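Local coordinates for protein putative isochorismatase (Streptomyces avermitilis, PDB 3KL2) that is of unknown function but belongs to the isochorismatase family of cysteine hydrolases and so is probably a hydrolase, at residues Leu142-Ile145 / Leu146-Gly150. Sequence-based numbering, arbitrary orientation.
Sequences LDFI and LRSKG
A short helix of the isochorismatase-like alpha/beta fold, 142-149, runs here from Leu142 to its Schellman end at Gly150. Four i to i+4 backbone bonds hold it. Leu146 N gives the straightest, with an N-H...O angle of 171° to Leu142 O. Lys149 N to Ile145 O is the most bent, with an N-H...O angle of 146°. Gly150 has positive phi, and its N returns to Arg147 O at 3.1 Å.

Leu142, Ile145 and Leu146 face inward and touch Met76 of the parallel sheet. Leu142 and Leu146 also meet each other, CG of Leu142 lying 3.9 Å from CD1 of Leu146. Leu146 CG is anti to its carbonyl carbon (chi1 -68°), which turns the side chain back down the helix onto Leu142, whose own chain stands out from the axis.

On another side, Asp143 OD1 makes a long salt bridge of 3.9 Å to Arg147 NE. The stronger partner of Asp143 is Arg175, bound through OD2. The Arg147 guanidinium also makes a cation-pi contact with Phe177.

Ser148 OG and Lys149 NZ hydrogen-bond to Thr90 N and Gly87 O of a neighbouring subunit. The Lys149 chain lies alongside Ile145, with CD 3.8 Å from Ile145 CG2.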
ATOM      1  N   LEU A 142     -10.666  -3.822   0.031  1.00 15.89           N
ATOM      2  CA  LEU A 142     -10.570  -5.105   0.704  1.00 15.97           C
ATOM      3  C   LEU A 142      -9.748  -5.065   1.977  1.00 16.56           C
ATOM      4  O   LEU A 142     -10.223  -5.554   3.025  1.00 17.33           O
ATOM      5  CB  LEU A 142      -9.979  -6.173  -0.209  1.00 15.73           C
ATOM      6  CG  LEU A 142      -9.901  -7.578   0.454  1.00 14.41           C
ATOM      7  CD1 LEU A 142     -11.272  -8.049   0.812  1.00 13.65           C
ATOM      8  CD2 LEU A 142      -9.189  -8.620  -0.449  1.00 14.48           C
ATOM      9  N   ASP A 143      -8.515  -4.561   1.890  1.00 16.38           N
ATOM     10  CA  ASP A 143      -7.640  -4.482   3.057  1.00 17.57           C
ATOM     11  C   ASP A 143      -8.265  -3.669   4.191  1.00 17.55           C
ATOM     12  O   ASP A 143      -8.282  -4.122   5.362  1.00 17.47           O
ATOM     13  CB  ASP A 143      -6.337  -3.794   2.715  1.00 19.27           C
ATOM     14  CG  ASP A 143      -5.210  -4.181   3.652  1.00 22.87           C
ATOM     15  OD1 ASP A 143      -5.358  -5.128   4.457  1.00 29.34           O
ATOM     16  OD2 ASP A 143      -4.138  -3.586   3.498  1.00 28.72           O
ATOM     17  N   PHE A 144      -8.790  -2.485   3.854  1.00 15.36           N
ATOM     18  CA  PHE A 144      -9.491  -1.667   4.843  1.00 15.83           C
ATOM     19  C   PHE A 144     -10.627  -2.406   5.599  1.00 15.70           C
ATOM     20  O   PHE A 144     -10.745  -2.315   6.804  1.00 15.35           O
ATOM     21  CB  PHE A 144     -10.083  -0.453   4.180  1.00 16.20           C
ATOM     22  CG  PHE A 144     -10.654   0.515   5.126  1.00 16.96           C
ATOM     23  CD1 PHE A 144      -9.951   1.662   5.473  1.00 17.16           C
ATOM     24  CD2 PHE A 144     -11.899   0.292   5.686  1.00 15.25           C
ATOM     25  CE1 PHE A 144     -10.508   2.573   6.363  1.00 17.47           C
ATOM     26  CE2 PHE A 144     -12.433   1.190   6.582  1.00 14.46           C
ATOM     27  CZ  PHE A 144     -11.765   2.306   6.918  1.00 16.63           C
ATOM     28  N   ILE A 145     -11.447  -3.133   4.869  1.00 15.42           N
ATOM     29  CA  ILE A 145     -12.621  -3.752   5.446  1.00 15.65           C
ATOM     30  C   ILE A 145     -12.212  -4.945   6.301  1.00 16.80           C
ATOM     31  O   ILE A 145     -12.735  -5.114   7.398  1.00 17.27           O
ATOM     32  CB  ILE A 145     -13.645  -4.138   4.336  1.00 15.22           C
ATOM     33  CG1 ILE A 145     -14.228  -2.860   3.743  1.00 14.66           C
ATOM     34  CG2 ILE A 145     -14.743  -5.113   4.874  1.00 16.11           C
ATOM     35  CD1 ILE A 145     -15.060  -3.009   2.487  1.00 14.04           C
ATOM     36  N   LEU A 146     -11.282  -5.768   5.817  1.00 17.37           N
ATOM     37  CA  LEU A 146     -10.826  -6.902   6.594  1.00 17.81           C
ATOM     38  C   LEU A 146     -10.199  -6.427   7.889  1.00 18.82           C
ATOM     39  O   LEU A 146     -10.467  -6.970   8.972  1.00 18.80           O
ATOM     40  CB  LEU A 146      -9.771  -7.715   5.851  1.00 17.34           C
ATOM     41  CG  LEU A 146     -10.180  -8.503   4.597  1.00 16.81           C
ATOM     42  CD1 LEU A 146      -8.919  -8.975   3.947  1.00 11.92           C
ATOM     43  CD2 LEU A 146     -11.130  -9.668   4.876  1.00 16.23           C
ATOM     44  N   ARG A 147      -9.290  -5.474   7.792  1.00 18.95           N
ATOM     45  CA  ARG A 147      -8.631  -5.033   9.004  1.00 20.15           C
ATOM     46  C   ARG A 147      -9.631  -4.358   9.931  1.00 20.47           C
ATOM     47  O   ARG A 147      -9.602  -4.614  11.139  1.00 19.77           O
ATOM     48  CB  ARG A 147      -7.482  -4.075   8.721  1.00 20.90           C
ATOM     49  CG  ARG A 147      -6.338  -4.700   7.942  1.00 23.52           C
ATOM     50  CD  ARG A 147      -5.876  -6.005   8.519  1.00 27.26           C
ATOM     51  NE  ARG A 147      -4.529  -6.351   8.040  1.00 32.20           N
ATOM     52  CZ  ARG A 147      -3.827  -7.404   8.460  1.00 32.90           C
ATOM     53  NH1 ARG A 147      -4.298  -8.229   9.380  1.00 32.18           N
ATOM     54  NH2 ARG A 147      -2.630  -7.612   7.966  1.00 35.28           N
ATOM     55  N   SER A 148     -10.536  -3.536   9.383  1.00 19.84           N
ATOM     56  CA  SER A 148     -11.531  -2.885  10.253  1.00 20.13           C
ATOM     57  C   SER A 148     -12.385  -3.914  10.990  1.00 19.94           C
ATOM     58  O   SER A 148     -12.694  -3.715  12.153  1.00 20.42           O
ATOM     59  CB  SER A 148     -12.426  -1.930   9.454  1.00 20.68           C
ATOM     60  OG  SER A 148     -13.179  -1.076  10.298  1.00 20.06           O
ATOM     61  N   LYS A 149     -12.715  -5.030  10.329  1.00 19.26           N
ATOM     62  CA  LYS A 149     -13.587  -6.052  10.897  1.00 19.40           C
ATOM     63  C   LYS A 149     -12.832  -7.039  11.796  1.00 20.32           C
ATOM     64  O   LYS A 149     -13.449  -7.863  12.435  1.00 20.95           O
ATOM     65  CB  LYS A 149     -14.339  -6.799   9.785  1.00 18.40           C
ATOM     66  CG  LYS A 149     -15.372  -5.946   9.086  1.00 18.36           C
ATOM     67  CD  LYS A 149     -16.208  -6.674   8.021  1.00 18.03           C
ATOM     68  CE  LYS A 149     -17.111  -7.772   8.572  1.00 18.03           C
ATOM     69  NZ  LYS A 149     -17.978  -7.367   9.755  1.00 16.05           N
ATOM     70  N   GLY A 150     -11.505  -6.929  11.866  1.00 21.23           N
ATOM     71  CA  GLY A 150     -10.671  -7.871  12.620  1.00 21.27           C
ATOM     72  C   GLY A 150     -10.470  -9.255  11.990  1.00 21.20           C
ATOM     73  O   GLY A 150     -10.244 -10.255  12.709  1.00 19.55           O
TER